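Local structure of pre-crRNA processing endonuclease (Streptococcus pyogenes serotype M1, 3VZH) at residues 9-14 against 97-102; 15-20 against 91-96; 38-43 against 175-180; 167-172 against 193-198. The protein is a Cas5d-family endoribonuclease of the CRISPR immune system that probably cleaves precursor CRISPR RNA during its processing into mature crRNA. All blocks are in the same frame, centred on the assembly; numbering follows the deposited sequence.

Interaction 1: 9-14 against 97-102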
loop_
_atom_site.group_PDB
_atom_site.type_symbol
_atom_site.label_atom_id
_atom_site.label_comp_id
_atom_site.label_asym_id
_atom_site.label_seq_id
_atom_site.Cartn_x
_atom_site.Cartn_y
_atom_site.Cartn_z
ATOM N N PHE A 9 -7.033 0.808 10.211
ATOM C CA PHE A 9 -5.774 0.374 10.808
ATOM C C PHE A 9 -4.698 1.241 10.216
ATOM O O PHE A 9 -4.854 1.776 9.093
ATOM C CB PHE A 9 -5.472 -1.102 10.376
ATOM C CG PHE A 9 -6.441 -2.066 10.988
ATOM C CD1 PHE A 9 -6.190 -2.525 12.282
ATOM C CD2 PHE A 9 -7.570 -2.528 10.272
ATOM C CE1 PHE A 9 -7.060 -3.400 12.889
ATOM C CE2 PHE A 9 -8.453 -3.415 10.867
ATOM C CZ PHE A 9 -8.199 -3.834 12.179
ATOM N N TYR A 10 -3.610 1.384 11.002
ATOM C CA TYR A 10 -2.488 2.283 10.630
ATOM C C TYR A 10 -1.194 1.556 10.897
ATOM O O TYR A 10 -1.027 0.911 11.977
ATOM C CB TYR A 10 -2.551 3.499 11.605
ATOM C CG TYR A 10 -3.876 4.244 11.523
ATOM C CD1 TYR A 10 -4.027 5.289 10.582
ATOM C CD2 TYR A 10 -4.930 3.914 12.314
ATOM C CE1 TYR A 10 -5.190 5.964 10.484
ATOM C CE2 TYR A 10 -6.131 4.624 12.223
ATOM C CZ TYR A 10 -6.221 5.603 11.251
ATOM O OH TYR A 10 -7.350 6.388 11.095
ATOM N N VAL A 11 -0.227 1.656 9.967
ATOM C CA VAL A 11 1.038 0.987 10.155
ATOM C C VAL A 11 2.114 1.869 9.649
ATOM O O VAL A 11 1.869 2.690 8.698
ATOM C CB VAL A 11 1.166 -0.352 9.408
ATOM C CG1 VAL A 11 0.358 -1.433 10.099
ATOM C CG2 VAL A 11 0.748 -0.183 7.961
ATOM N N ARG A 12 3.272 1.770 10.272
ATOM C CA ARG A 12 4.488 2.451 9.777
ATOM C C ARG A 12 5.338 1.392 9.065
ATOM O O ARG A 12 5.704 0.360 9.684
ATOM C CB ARG A 12 5.245 2.973 10.969
ATOM C CG ARG A 12 6.550 3.755 10.599
ATOM C CD ARG A 12 7.094 4.368 11.888
ATOM N NE ARG A 12 8.108 5.367 11.584
ATOM C CZ ARG A 12 9.365 5.098 11.269
ATOM N NH1 ARG A 12 9.780 3.828 11.145
ATOM N NH2 ARG A 12 10.247 6.101 11.066
ATOM N N VAL A 13 5.698 1.626 7.806
ATOM C CA VAL A 13 6.535 0.686 7.101
ATOM C C VAL A 13 7.781 1.439 6.685
ATOM O O VAL A 13 7.673 2.571 6.098
ATOM C CB VAL A 13 5.829 0.201 5.813
ATOM C CG1 VAL A 13 6.655 -0.884 5.137
ATOM C CG2 VAL A 13 4.405 -0.361 6.106
ATOM N N SER A 14 8.936 0.838 6.939
ATOM C CA SER A 14 10.240 1.489 6.624
ATOM C C SER A 14 11.213 0.536 5.957
ATOM O O SER A 14 11.055 -0.682 6.039
ATOM C CB SER A 14 10.798 2.110 7.878
ATOM O OG SER A 14 11.120 1.086 8.841
ATOM N N TYR A 97 6.802 5.096 5.330
ATOM C CA TYR A 97 5.435 5.316 4.777
ATOM C C TYR A 97 4.484 4.927 5.864
ATOM O O TYR A 97 4.688 3.842 6.542
ATOM C CB TYR A 97 5.163 4.375 3.610
ATOM C CG TYR A 97 6.104 4.598 2.456
ATOM C CD1 TYR A 97 6.130 5.827 1.786
ATOM C CD2 TYR A 97 6.939 3.599 2.035
ATOM C CE1 TYR A 97 7.052 6.031 0.725
ATOM C CE2 TYR A 97 7.837 3.787 0.988
ATOM C CZ TYR A 97 7.859 5.006 0.336
ATOM O OH TYR A 97 8.754 5.170 -0.705
ATOM N N LEU A 98 3.485 5.765 6.130
ATOM C CA LEU A 98 2.466 5.357 7.056
ATOM C C LEU A 98 1.250 5.020 6.181
ATOM O O LEU A 98 0.819 5.859 5.296
ATOM C CB LEU A 98 2.164 6.521 8.057
ATOM C CG LEU A 98 3.398 7.214 8.597
ATOM C CD1 LEU A 98 2.871 8.265 9.572
ATOM C CD2 LEU A 98 4.315 6.252 9.378
ATOM N N ILE A 99 0.643 3.846 6.397
ATOM C CA ILE A 99 -0.431 3.383 5.540
ATOM C C ILE A 99 -1.699 3.374 6.441
ATOM O O ILE A 99 -1.674 2.809 7.541
ATOM C CB ILE A 99 -0.162 1.932 5.046
ATOM C CG1 ILE A 99 1.230 1.845 4.377
ATOM C CG2 ILE A 99 -1.223 1.474 4.025
ATOM C CD1 ILE A 99 1.643 0.419 3.938
ATOM N N LYS A 100 -2.781 3.884 5.897
ATOM C CA LYS A 100 -4.146 3.787 6.480
ATOM C C LYS A 100 -4.924 2.806 5.612
ATOM O O LYS A 100 -4.939 2.951 4.386
ATOM C CB LYS A 100 -4.779 5.164 6.448
ATOM C CG LYS A 100 -6.220 5.163 6.950
ATOM C CD LYS A 100 -6.812 6.599 6.839
ATOM C CE LYS A 100 -8.264 6.605 7.366
ATOM N NZ LYS A 100 -8.912 7.950 7.107
ATOM N N PHE A 101 -5.551 1.796 6.235
ATOM C CA PHE A 101 -6.254 0.820 5.441
ATOM C C PHE A 101 -7.395 0.219 6.271
ATOM O O PHE A 101 -7.416 0.415 7.495
ATOM C CB PHE A 101 -5.331 -0.232 4.928
ATOM C CG PHE A 101 -4.764 -1.177 5.990
ATOM C CD1 PHE A 101 -5.306 -2.479 6.158
ATOM C CD2 PHE A 101 -3.670 -0.796 6.717
ATOM C CE1 PHE A 101 -4.734 -3.361 7.136
ATOM C CE2 PHE A 101 -3.116 -1.656 7.683
ATOM C CZ PHE A 101 -3.623 -2.933 7.855
ATOM N N HIS A 102 -8.290 -0.529 5.624
ATOM C CA HIS A 102 -9.350 -1.236 6.380
ATOM C C HIS A 102 -9.661 -2.424 5.583
ATOM O O HIS A 102 -9.010 -2.633 4.556
ATOM C CB HIS A 102 -10.552 -0.310 6.589
ATOM C CG HIS A 102 -11.243 0.079 5.298
ATOM N ND1 HIS A 102 -10.950 1.208 4.628
ATOM C CD2 HIS A 102 -12.313 -0.570 4.586
ATOM C CE1 HIS A 102 -11.754 1.294 3.513
ATOM N NE2 HIS A 102 -12.609 0.202 3.508
#
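Phe9, Val11 and Val13 each form a hydrogen-bonded antiparallel pair, with Phe101, Ile99 and Tyr97 in turn, and six backbone hydrogen bonds join strands whose short axes approach to 4.7 Å. The bond from Phe9 N to Phe101 O (2.8 Å) is almost straight, at 176°. On the face that carries these residues the side chains are apolar or aromatic, which suits their burial under the helices. Phe101 has its CG between its own backbone N and carbonyl carbon (chi1 69°), which turns the ring toward Phe9; Phe9 CB then sits over one face of that ring, 3.8 Å from its centroid, a CH-pi contact. Farther along, Val11 CG2 rests on Ile99 CB at 3.7 Å, and Val13 CG2 meets Ile99 CD1 at 3.6 Å, beta-branched side chains packing against one another. The other face is more amphipathic. Tyr10 and the extended Lys100 run side by side, Tyr10 CE1 lying 3.8 Å from Lys100 CG, while Leu98 CD2 lies against the aliphatic part of Arg12. Helix 118-130 receives Phe9 and Val11, helix 39-49 packs on Val11, Val13, Ile99 and Phe101, and strands 147-150 and 55-64 continue the sheet beyond 9-14 and 97-102.

Interaction 2: 15-20 against 91-96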
loop_
_atom_site.group_PDB
_atom_site.type_symbol
_atom_site.label_atom_id
_atom_site.label_comp_id
_atom_site.label_asym_id
_atom_site.label_seq_id
_atom_site.Cartn_x
_atom_site.Cartn_y
_atom_site.Cartn_z
ATOM N N GLY A 15 12.234 1.083 5.264
ATOM C CA GLY A 15 13.198 0.179 4.629
ATOM C C GLY A 15 14.321 1.044 4.111
ATOM O O GLY A 15 14.127 2.229 3.788
ATOM N N GLN A 16 15.498 0.424 4.000
ATOM C CA GLN A 16 16.638 1.107 3.409
ATOM C C GLN A 16 16.495 1.348 1.891
ATOM O O GLN A 16 17.051 2.330 1.353
ATOM C CB GLN A 16 17.917 0.248 3.666
ATOM C CG GLN A 16 18.425 0.380 5.116
ATOM C CD GLN A 16 18.496 1.834 5.559
ATOM O OE1 GLN A 16 17.747 2.266 6.448
ATOM N NE2 GLN A 16 19.380 2.603 4.930
ATOM N N ARG A 17 15.832 0.407 1.199
ATOM C CA ARG A 17 15.620 0.495 -0.238
ATOM C C ARG A 17 14.182 0.105 -0.595
ATOM O O ARG A 17 13.564 -0.734 0.100
ATOM C CB ARG A 17 16.540 -0.504 -0.934
ATOM C CG ARG A 17 18.032 -0.141 -0.765
ATOM C CD ARG A 17 18.347 1.178 -1.473
ATOM N NE ARG A 17 19.782 1.419 -1.642
ATOM C CZ ARG A 17 20.523 2.143 -0.822
ATOM N NH1 ARG A 17 19.988 2.689 0.276
ATOM N NH2 ARG A 17 21.834 2.301 -1.105
ATOM N N ALA A 18 13.671 0.708 -1.664
ATOM C CA ALA A 18 12.347 0.378 -2.218
ATOM C C ALA A 18 12.453 0.468 -3.734
ATOM O O ALA A 18 13.291 1.235 -4.271
ATOM C CB ALA A 18 11.241 1.330 -1.697
ATOM N N LEU A 19 11.643 -0.336 -4.407
ATOM C CA LEU A 19 11.600 -0.324 -5.874
ATOM C C LEU A 19 10.160 -0.527 -6.272
ATOM O O LEU A 19 9.692 -1.684 -6.367
ATOM C CB LEU A 19 12.465 -1.428 -6.498
ATOM C CG LEU A 19 12.494 -1.526 -8.030
ATOM C CD1 LEU A 19 13.008 -0.198 -8.564
ATOM C CD2 LEU A 19 13.370 -2.679 -8.573
ATOM N N PHE A 20 9.484 0.561 -6.627
ATOM C CA PHE A 20 8.046 0.458 -7.026
ATOM C C PHE A 20 7.964 0.558 -8.529
ATOM O O PHE A 20 8.219 1.599 -9.093
ATOM C CB PHE A 20 7.317 1.630 -6.340
ATOM C CG PHE A 20 7.368 1.522 -4.854
ATOM C CD1 PHE A 20 6.921 0.355 -4.223
ATOM C CD2 PHE A 20 7.835 2.563 -4.056
ATOM C CE1 PHE A 20 6.972 0.199 -2.873
ATOM C CE2 PHE A 20 7.855 2.391 -2.665
ATOM C CZ PHE A 20 7.408 1.224 -2.094
ATOM N N TYR A 91 16.862 2.760 -7.236
ATOM C CA TYR A 91 16.026 2.548 -6.043
ATOM C C TYR A 91 15.703 3.822 -5.276
ATOM O O TYR A 91 16.479 4.709 -5.271
ATOM C CB TYR A 91 16.812 1.650 -5.040
ATOM C CG TYR A 91 17.007 0.253 -5.526
ATOM C CD1 TYR A 91 16.031 -0.737 -5.254
ATOM C CD2 TYR A 91 18.188 -0.116 -6.230
ATOM C CE1 TYR A 91 16.206 -2.046 -5.715
ATOM C CE2 TYR A 91 18.364 -1.443 -6.708
ATOM C CZ TYR A 91 17.380 -2.402 -6.429
ATOM O OH TYR A 91 17.516 -3.719 -6.859
ATOM N N LEU A 92 14.564 3.860 -4.587
ATOM C CA LEU A 92 14.419 4.850 -3.507
ATOM C C LEU A 92 15.273 4.404 -2.372
ATOM O O LEU A 92 15.416 3.182 -2.099
ATOM C CB LEU A 92 12.923 4.848 -3.106
ATOM C CG LEU A 92 12.001 5.472 -4.165
ATOM C CD1 LEU A 92 10.534 5.124 -3.764
ATOM C CD2 LEU A 92 12.234 7.016 -4.078
ATOM N N SER A 93 15.693 5.373 -1.549
ATOM C CA SER A 93 16.516 5.079 -0.427
ATOM C C SER A 93 15.914 5.644 0.863
ATOM O O SER A 93 15.277 6.671 0.825
ATOM C CB SER A 93 17.861 5.800 -0.677
ATOM O OG SER A 93 18.696 5.497 0.374
ATOM N N ASP A 94 16.086 4.940 1.984
ATOM C CA ASP A 94 15.697 5.441 3.326
ATOM C C ASP A 94 14.223 5.964 3.399
ATOM O O ASP A 94 13.940 7.140 3.541
ATOM C CB ASP A 94 16.708 6.490 3.786
ATOM C CG ASP A 94 16.576 6.795 5.236
ATOM O OD1 ASP A 94 15.771 6.144 5.890
ATOM O OD2 ASP A 94 17.151 7.772 5.745
ATOM N N VAL A 95 13.277 5.054 3.194
ATOM C CA VAL A 95 11.836 5.352 3.017
ATOM C C VAL A 95 11.116 5.046 4.313
ATOM O O VAL A 95 11.507 4.068 5.046
ATOM C CB VAL A 95 11.220 4.584 1.821
ATOM C CG1 VAL A 95 11.958 5.001 0.509
ATOM C CG2 VAL A 95 11.237 3.038 2.033
ATOM N N VAL A 96 10.124 5.923 4.656
ATOM C CA VAL A 96 9.157 5.666 5.752
ATOM C C VAL A 96 7.776 5.994 5.193
ATOM O O VAL A 96 7.577 7.022 4.595
ATOM C CB VAL A 96 9.423 6.583 6.959
ATOM C CG1 VAL A 96 8.241 6.448 7.906
ATOM C CG2 VAL A 96 10.741 6.272 7.712
#
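Arg17 and Tyr91 cross at about a right angle, with Arg17 CD 3.9 Å from Tyr91 CB and the guanidinium and ring planes 42° apart. The arginine chain bends at chi2 (-65°), and this fold brings NH1 back to the carbonyl of the preceding residue: Arg17 NH1 donates to Gln16 O at 3.1 Å, the acceptor lying in the guanidinium plane. Asp94 N reaches the same oxygen from the opposite face of the carbonyl, so two donors grip Gln16 O where the chain turns. Leu19 CB comes obliquely onto the Tyr91 ring, 3.8 Å from Tyr91 CD1, while Ala18 O stands at the ring's edge; the phenol hydroxyl is hydrogen-bonded to Glu143 OE2. Phe20 and Leu92 also cross nearly perpendicularly, Leu92 CD1 being 3.7 Å from Phe20 CD2. Ala18 is small enough to fit beside Leu92 and Val95, its CB 4.1 Å from Val95 CG2. Both strands bend sharply, at Gln16 and Asp94; Gly15 pairs with Val95 on one side of the bend and Ala18 with Leu92 on the other. Two antiparallel strands thus bend together, carrying the pairing from the large sheet into the three-stranded sheet of 17-18, 88-93 and 70-74.

Interaction 3: 38-43 against 175-180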
loop_
_atom_site.group_PDB
_atom_site.type_symbol
_atom_site.label_atom_id
_atom_site.label_comp_id
_atom_site.label_asym_id
_atom_site.label_seq_id
_atom_site.Cartn_x
_atom_site.Cartn_y
_atom_site.Cartn_z
ATOM N N THR A 38 3.154 2.524 -5.389
ATOM C CA THR A 38 1.877 2.349 -6.096
ATOM C C THR A 38 0.831 1.734 -5.099
ATOM O O THR A 38 1.216 1.085 -4.050
ATOM C CB THR A 38 2.033 1.387 -7.276
ATOM O OG1 THR A 38 2.539 0.169 -6.752
ATOM C CG2 THR A 38 2.992 1.989 -8.346
ATOM N N ARG A 39 -0.465 1.906 -5.388
ATOM C CA ARG A 39 -1.500 1.269 -4.580
ATOM C C ARG A 39 -1.278 -0.233 -4.530
ATOM O O ARG A 39 -1.370 -0.878 -3.445
ATOM C CB ARG A 39 -2.903 1.585 -5.035
ATOM C CG ARG A 39 -3.849 1.394 -3.838
ATOM C CD ARG A 39 -5.223 0.902 -4.219
ATOM N NE ARG A 39 -6.160 1.409 -3.246
ATOM C CZ ARG A 39 -7.464 1.306 -3.356
ATOM N NH1 ARG A 39 -7.979 0.657 -4.397
ATOM N NH2 ARG A 39 -8.237 1.850 -2.425
ATOM N N GLN A 40 -0.977 -0.774 -5.706
ATOM C CA GLN A 40 -0.626 -2.242 -5.792
ATOM C C GLN A 40 0.476 -2.677 -4.785
ATOM O O GLN A 40 0.318 -3.682 -4.088
ATOM C CB GLN A 40 -0.258 -2.696 -7.189
ATOM C CG GLN A 40 -0.290 -4.240 -7.388
ATOM C CD GLN A 40 -1.734 -4.786 -7.511
ATOM O OE1 GLN A 40 -2.252 -5.021 -8.631
ATOM N NE2 GLN A 40 -2.395 -5.019 -6.354
ATOM N N ALA A 41 1.592 -1.951 -4.675
ATOM C CA ALA A 41 2.650 -2.369 -3.795
ATOM C C ALA A 41 2.129 -2.249 -2.361
ATOM O O ALA A 41 2.492 -3.087 -1.498
ATOM C CB ALA A 41 3.832 -1.432 -3.905
ATOM N N LEU A 42 1.334 -1.219 -2.073
ATOM C CA LEU A 42 0.818 -1.105 -0.724
ATOM C C LEU A 42 -0.185 -2.205 -0.344
ATOM O O LEU A 42 -0.121 -2.711 0.826
ATOM C CB LEU A 42 0.154 0.265 -0.422
ATOM C CG LEU A 42 1.104 1.411 -0.723
ATOM C CD1 LEU A 42 0.464 2.767 -0.387
ATOM C CD2 LEU A 42 2.306 1.256 0.216
ATOM N N ASN A 43 -1.034 -2.580 -1.313
ATOM C CA ASN A 43 -1.946 -3.741 -1.194
ATOM C C ASN A 43 -1.084 -4.989 -0.822
ATOM O O ASN A 43 -1.489 -5.762 0.028
ATOM C CB ASN A 43 -2.631 -4.066 -2.535
ATOM C CG ASN A 43 -3.677 -3.019 -2.902
ATOM O OD1 ASN A 43 -4.097 -2.232 -2.042
ATOM N ND2 ASN A 43 -4.084 -2.985 -4.163
ATOM N N HIS A 175 -1.800 2.021 -10.917
ATOM C CA HIS A 175 -2.630 1.946 -9.721
ATOM C C HIS A 175 -2.707 0.490 -9.305
ATOM O O HIS A 175 -2.204 0.130 -8.250
ATOM C CB HIS A 175 -4.028 2.430 -10.071
ATOM C CG HIS A 175 -5.021 2.432 -8.923
ATOM N ND1 HIS A 175 -5.727 1.335 -8.564
ATOM C CD2 HIS A 175 -5.474 3.485 -8.101
ATOM C CE1 HIS A 175 -6.570 1.671 -7.540
ATOM N NE2 HIS A 175 -6.429 2.988 -7.298
ATOM N N SER A 176 -3.329 -0.356 -10.128
ATOM C CA SER A 176 -3.450 -1.782 -9.808
ATOM C C SER A 176 -3.997 -2.554 -10.974
ATOM O O SER A 176 -4.436 -1.966 -11.964
ATOM C CB SER A 176 -4.338 -2.006 -8.570
ATOM O OG SER A 176 -5.547 -1.273 -8.632
ATOM N N PHE A 177 -3.889 -3.881 -10.898
ATOM C CA PHE A 177 -4.600 -4.757 -11.800
ATOM C C PHE A 177 -5.973 -5.179 -11.293
ATOM O O PHE A 177 -6.186 -5.240 -10.063
ATOM C CB PHE A 177 -3.818 -6.052 -11.990
ATOM C CG PHE A 177 -2.564 -5.901 -12.761
ATOM C CD1 PHE A 177 -2.603 -5.650 -14.132
ATOM C CD2 PHE A 177 -1.336 -6.101 -12.139
ATOM C CE1 PHE A 177 -1.438 -5.538 -14.864
ATOM C CE2 PHE A 177 -0.164 -6.017 -12.863
ATOM C CZ PHE A 177 -0.218 -5.730 -14.229
ATOM N N ALA A 178 -6.854 -5.514 -12.257
ATOM C CA ALA A 178 -8.099 -6.273 -12.050
ATOM C C ALA A 178 -7.923 -7.712 -12.602
ATOM O O ALA A 178 -7.432 -7.905 -13.721
ATOM C CB ALA A 178 -9.280 -5.612 -12.752
ATOM N N TYR A 179 -8.346 -8.693 -11.808
ATOM C CA TYR A 179 -8.280 -10.133 -12.165
ATOM C C TYR A 179 -9.668 -10.717 -12.405
ATOM O O TYR A 179 -10.674 -10.152 -11.944
ATOM C CB TYR A 179 -7.581 -10.923 -11.051
ATOM C CG TYR A 179 -6.132 -10.545 -10.957
ATOM C CD1 TYR A 179 -5.200 -11.105 -11.849
ATOM C CD2 TYR A 179 -5.681 -9.570 -10.024
ATOM C CE1 TYR A 179 -3.857 -10.745 -11.796
ATOM C CE2 TYR A 179 -4.336 -9.214 -9.960
ATOM C CZ TYR A 179 -3.435 -9.817 -10.857
ATOM O OH TYR A 179 -2.096 -9.498 -10.845
ATOM N N PRO A 180 -9.736 -11.812 -13.188
ATOM C CA PRO A 180 -10.876 -12.723 -13.029
ATOM C C PRO A 180 -10.748 -13.474 -11.689
ATOM O O PRO A 180 -11.751 -13.958 -11.126
ATOM C CB PRO A 180 -10.747 -13.664 -14.239
ATOM C CG PRO A 180 -9.934 -12.895 -15.249
ATOM C CD PRO A 180 -8.979 -12.057 -14.438
HETATM O O HOH W 1 -6.553 -1.550 -5.803
#
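Gln40 grips the strand in two ways, and this double hold by one residue is the distinctive feature of the contact: its backbone N donates to His175 O, and its side-chain OE1 accepts from Phe177 N. The bond from Gln40 N to His175 O, 3.0 Å, is bent at the hydrogen, although the donor approaches nearly along the C=O axis. That from Phe177 N to Gln40 OE1, also 3.0 Å, is nearly straight at 174°, with the donor tilted from the amide carbonyl plane. A bend at chi2 (76°) swings the glutamine amide toward the strand, and Gln40 OE1 also lies 3.7 Å from Ser176 CB. A long, flexible side chain ending in an amide suits this place, since it reaches a strand N-H while the backbone remains helical. Arg39 and His175 run side by side in the same direction, their flat groups 56° apart and Arg39 NH1 3.6 Å from His175 CE1. His175 is held at both nitrogens: His175 ND1 shares a 2.6 Å hydrogen bond with Ser176 OG, lying in the ring plane, and NE2 bonds to Lys204 O. A water joins Arg39 NH1, Asn43 ND2 and Ser176 OG, while Arg39 NH2 is taken by Val59 O. Thr38, the N-cap, accepts from Ala41 N through OG1. On the strand, His175 and Ser176 both face Tyr190, the mark of a classic beta bulge, so the contact sets a threonine-capped helix N terminus against a bulged strand of the antiparallel sheet.

Interaction 4: 167-172 against 193-198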
loop_
_atom_site.group_PDB
_atom_site.type_symbol
_atom_site.label_atom_id
_atom_site.label_comp_id
_atom_site.label_asym_id
_atom_site.label_seq_id
_atom_site.Cartn_x
_atom_site.Cartn_y
_atom_site.Cartn_z
ATOM N N ASN A 167 2.551 20.645 -2.439
ATOM C CA ASN A 167 2.003 19.525 -3.242
ATOM C C ASN A 167 2.853 19.235 -4.469
ATOM O O ASN A 167 3.486 20.107 -5.031
ATOM C CB ASN A 167 0.599 19.821 -3.747
ATOM C CG ASN A 167 -0.378 20.175 -2.609
ATOM O OD1 ASN A 167 -0.128 19.918 -1.436
ATOM N ND2 ASN A 167 -1.486 20.865 -2.983
ATOM N N ILE A 168 2.861 17.979 -4.835
ATOM C CA ILE A 168 3.459 17.575 -6.121
ATOM C C ILE A 168 2.636 16.554 -6.875
ATOM O O ILE A 168 2.332 15.506 -6.368
ATOM C CB ILE A 168 4.943 17.109 -5.999
ATOM C CG1 ILE A 168 5.549 16.637 -7.355
ATOM C CG2 ILE A 168 5.091 15.962 -5.082
ATOM C CD1 ILE A 168 7.075 16.717 -7.342
ATOM N N ASP A 169 2.346 16.897 -8.139
ATOM C CA ASP A 169 1.717 15.977 -9.065
ATOM C C ASP A 169 2.777 15.076 -9.643
ATOM O O ASP A 169 3.690 15.505 -10.391
ATOM C CB ASP A 169 1.002 16.832 -10.138
ATOM C CG ASP A 169 0.105 15.996 -11.085
ATOM O OD1 ASP A 169 -0.841 16.571 -11.633
ATOM O OD2 ASP A 169 0.355 14.806 -11.262
ATOM N N LEU A 170 2.679 13.787 -9.316
ATOM C CA LEU A 170 3.602 12.795 -9.789
ATOM C C LEU A 170 3.178 12.267 -11.170
ATOM O O LEU A 170 3.876 11.467 -11.720
ATOM C CB LEU A 170 3.763 11.672 -8.719
ATOM C CG LEU A 170 4.353 12.226 -7.384
ATOM C CD1 LEU A 170 4.214 11.230 -6.268
ATOM C CD2 LEU A 170 5.772 12.626 -7.511
ATOM N N GLY A 171 2.079 12.782 -11.762
ATOM C CA GLY A 171 1.717 12.348 -13.164
ATOM C C GLY A 171 1.037 11.023 -13.109
ATOM O O GLY A 171 0.636 10.558 -12.048
ATOM N N ILE A 172 0.989 10.328 -14.241
ATOM C CA ILE A 172 0.227 9.112 -14.278
ATOM C C ILE A 172 1.030 7.949 -13.700
ATOM O O ILE A 172 2.171 7.702 -14.101
ATOM C CB ILE A 172 -0.086 8.748 -15.749
ATOM C CG1 ILE A 172 -0.791 9.909 -16.446
ATOM C CG2 ILE A 172 -1.037 7.563 -15.777
ATOM C CD1 ILE A 172 -2.146 10.280 -15.844
ATOM N N LYS A 193 -3.620 9.769 -12.414
ATOM C CA LYS A 193 -2.900 10.975 -11.972
ATOM C C LYS A 193 -2.828 10.890 -10.475
ATOM O O LYS A 193 -3.839 10.711 -9.795
ATOM C CB LYS A 193 -3.537 12.325 -12.441
ATOM C CG LYS A 193 -3.024 13.594 -11.649
ATOM C CD LYS A 193 -3.692 14.891 -12.102
ATOM C CE LYS A 193 -4.282 14.568 -13.504
ATOM N NZ LYS A 193 -4.458 15.626 -14.525
ATOM N N THR A 194 -1.610 10.986 -9.954
ATOM C CA THR A 194 -1.367 10.723 -8.541
ATOM C C THR A 194 -0.742 12.004 -7.937
ATOM O O THR A 194 0.324 12.414 -8.373
ATOM C CB THR A 194 -0.476 9.433 -8.395
ATOM O OG1 THR A 194 -1.157 8.263 -8.975
ATOM C CG2 THR A 194 -0.088 9.192 -6.883
ATOM N N VAL A 195 -1.381 12.675 -6.981
ATOM C CA VAL A 195 -0.880 13.923 -6.449
ATOM C C VAL A 195 -0.605 13.706 -4.982
ATOM O O VAL A 195 -1.423 13.175 -4.267
ATOM C CB VAL A 195 -1.922 15.062 -6.590
ATOM C CG1 VAL A 195 -1.385 16.386 -6.085
ATOM C CG2 VAL A 195 -2.301 15.200 -8.071
ATOM N N MET A 196 0.604 14.050 -4.561
ATOM C CA MET A 196 1.008 13.982 -3.155
ATOM C C MET A 196 0.839 15.363 -2.503
ATOM O O MET A 196 1.527 16.323 -2.906
ATOM C CB MET A 196 2.473 13.485 -3.096
ATOM C CG MET A 196 2.926 13.179 -1.662
ATOM S SD MET A 196 4.615 12.592 -1.515
ATOM C CE MET A 196 5.609 13.991 -2.134
ATOM N N LYS A 197 -0.046 15.474 -1.501
ATOM C CA LYS A 197 -0.407 16.780 -0.927
ATOM C C LYS A 197 0.055 16.770 0.495
ATOM O O LYS A 197 -0.424 15.953 1.299
ATOM C CB LYS A 197 -1.948 16.995 -0.968
ATOM C CG LYS A 197 -2.501 16.972 -2.415
ATOM C CD LYS A 197 -4.020 17.124 -2.414
ATOM C CE LYS A 197 -4.547 17.371 -3.820
ATOM N NZ LYS A 197 -5.903 16.753 -3.841
ATOM N N ASN A 198 1.037 17.622 0.850
ATOM C CA ASN A 198 1.641 17.608 2.144
ATOM C C ASN A 198 2.222 16.267 2.504
ATOM O O ASN A 198 2.181 15.877 3.694
ATOM C CB ASN A 198 0.612 18.068 3.189
ATOM C CG ASN A 198 0.074 19.473 2.873
ATOM O OD1 ASN A 198 0.844 20.376 2.708
ATOM N ND2 ASN A 198 -1.242 19.633 2.816
#
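Ile168 and Met196 make up the close-packed side of this strand pair, a hydrogen-bonded antiparallel pair joined by Ile168 N to Met196 O and Met196 N to Ile168 O, both 2.9 Å. Their side chains meet where Ile168 CG2 approaches Met196 CE at 3.6 Å; the methionine is extended as far as SD and then turns at chi3 (63°), bringing its terminal methyl against the isoleucine branch. Flexible and unbranched, it can fit around the stiffer beta-branched neighbour, and it is Met196 that is buried, Ile168 remaining exposed. Leu170 adds a looser touch, CD1 to Met196 CB, and Leu170 N donates to Thr194 O at 2.9 Å. On the opposite face Asn167, Asp169, Lys193, Lys197 and Ile172 are exposed, with Val195 an apolar spot against Asp169. There Asp169 crosses Lys193 at about a right angle, and Asp169 OD1 lies 3.3 Å from Lys193 CD but 4.7 Å from Lys193 NZ; any attraction is therefore probably a general one between opposite charges. Asp169 OD2 is better engaged, accepting from Gly171 N at 2.7 Å to form an Asx turn. Beyond it a beta bulge shifts the register, and Gly171, with positive phi, readily adopts the backbone shape needed; Gly171 O accepts from Thr194 N at 3.1 Å. Strand 200-213 lies on the far side of 193-197, where Ile201 meets Thr194 and Met196, while Val36 of a loop packs on Leu170 and Met196.

From the N terminus, strand 9-14 first closes a long loop by pairing with 97-102 in interaction 1. Interaction 2 (15-20 with 91-96) lies wholly within that loop and continues the same strand pair round a corner, the two contacts touching through Tyr97 against Phe20 and Leu92. Helix 39-49 leaves from inside both loops and reaches forward to 175-180, so interaction 3 crosses interactions 1 and 2; Leu42 touches Ile99, and Ala41 touches Phe20. Interaction 4 (167-172 with 193-198) follows interactions 1 and 2 in series but crosses interaction 3. Together they tie the large antiparallel sheet, helix 39-49 and the small three-stranded sheet into one body.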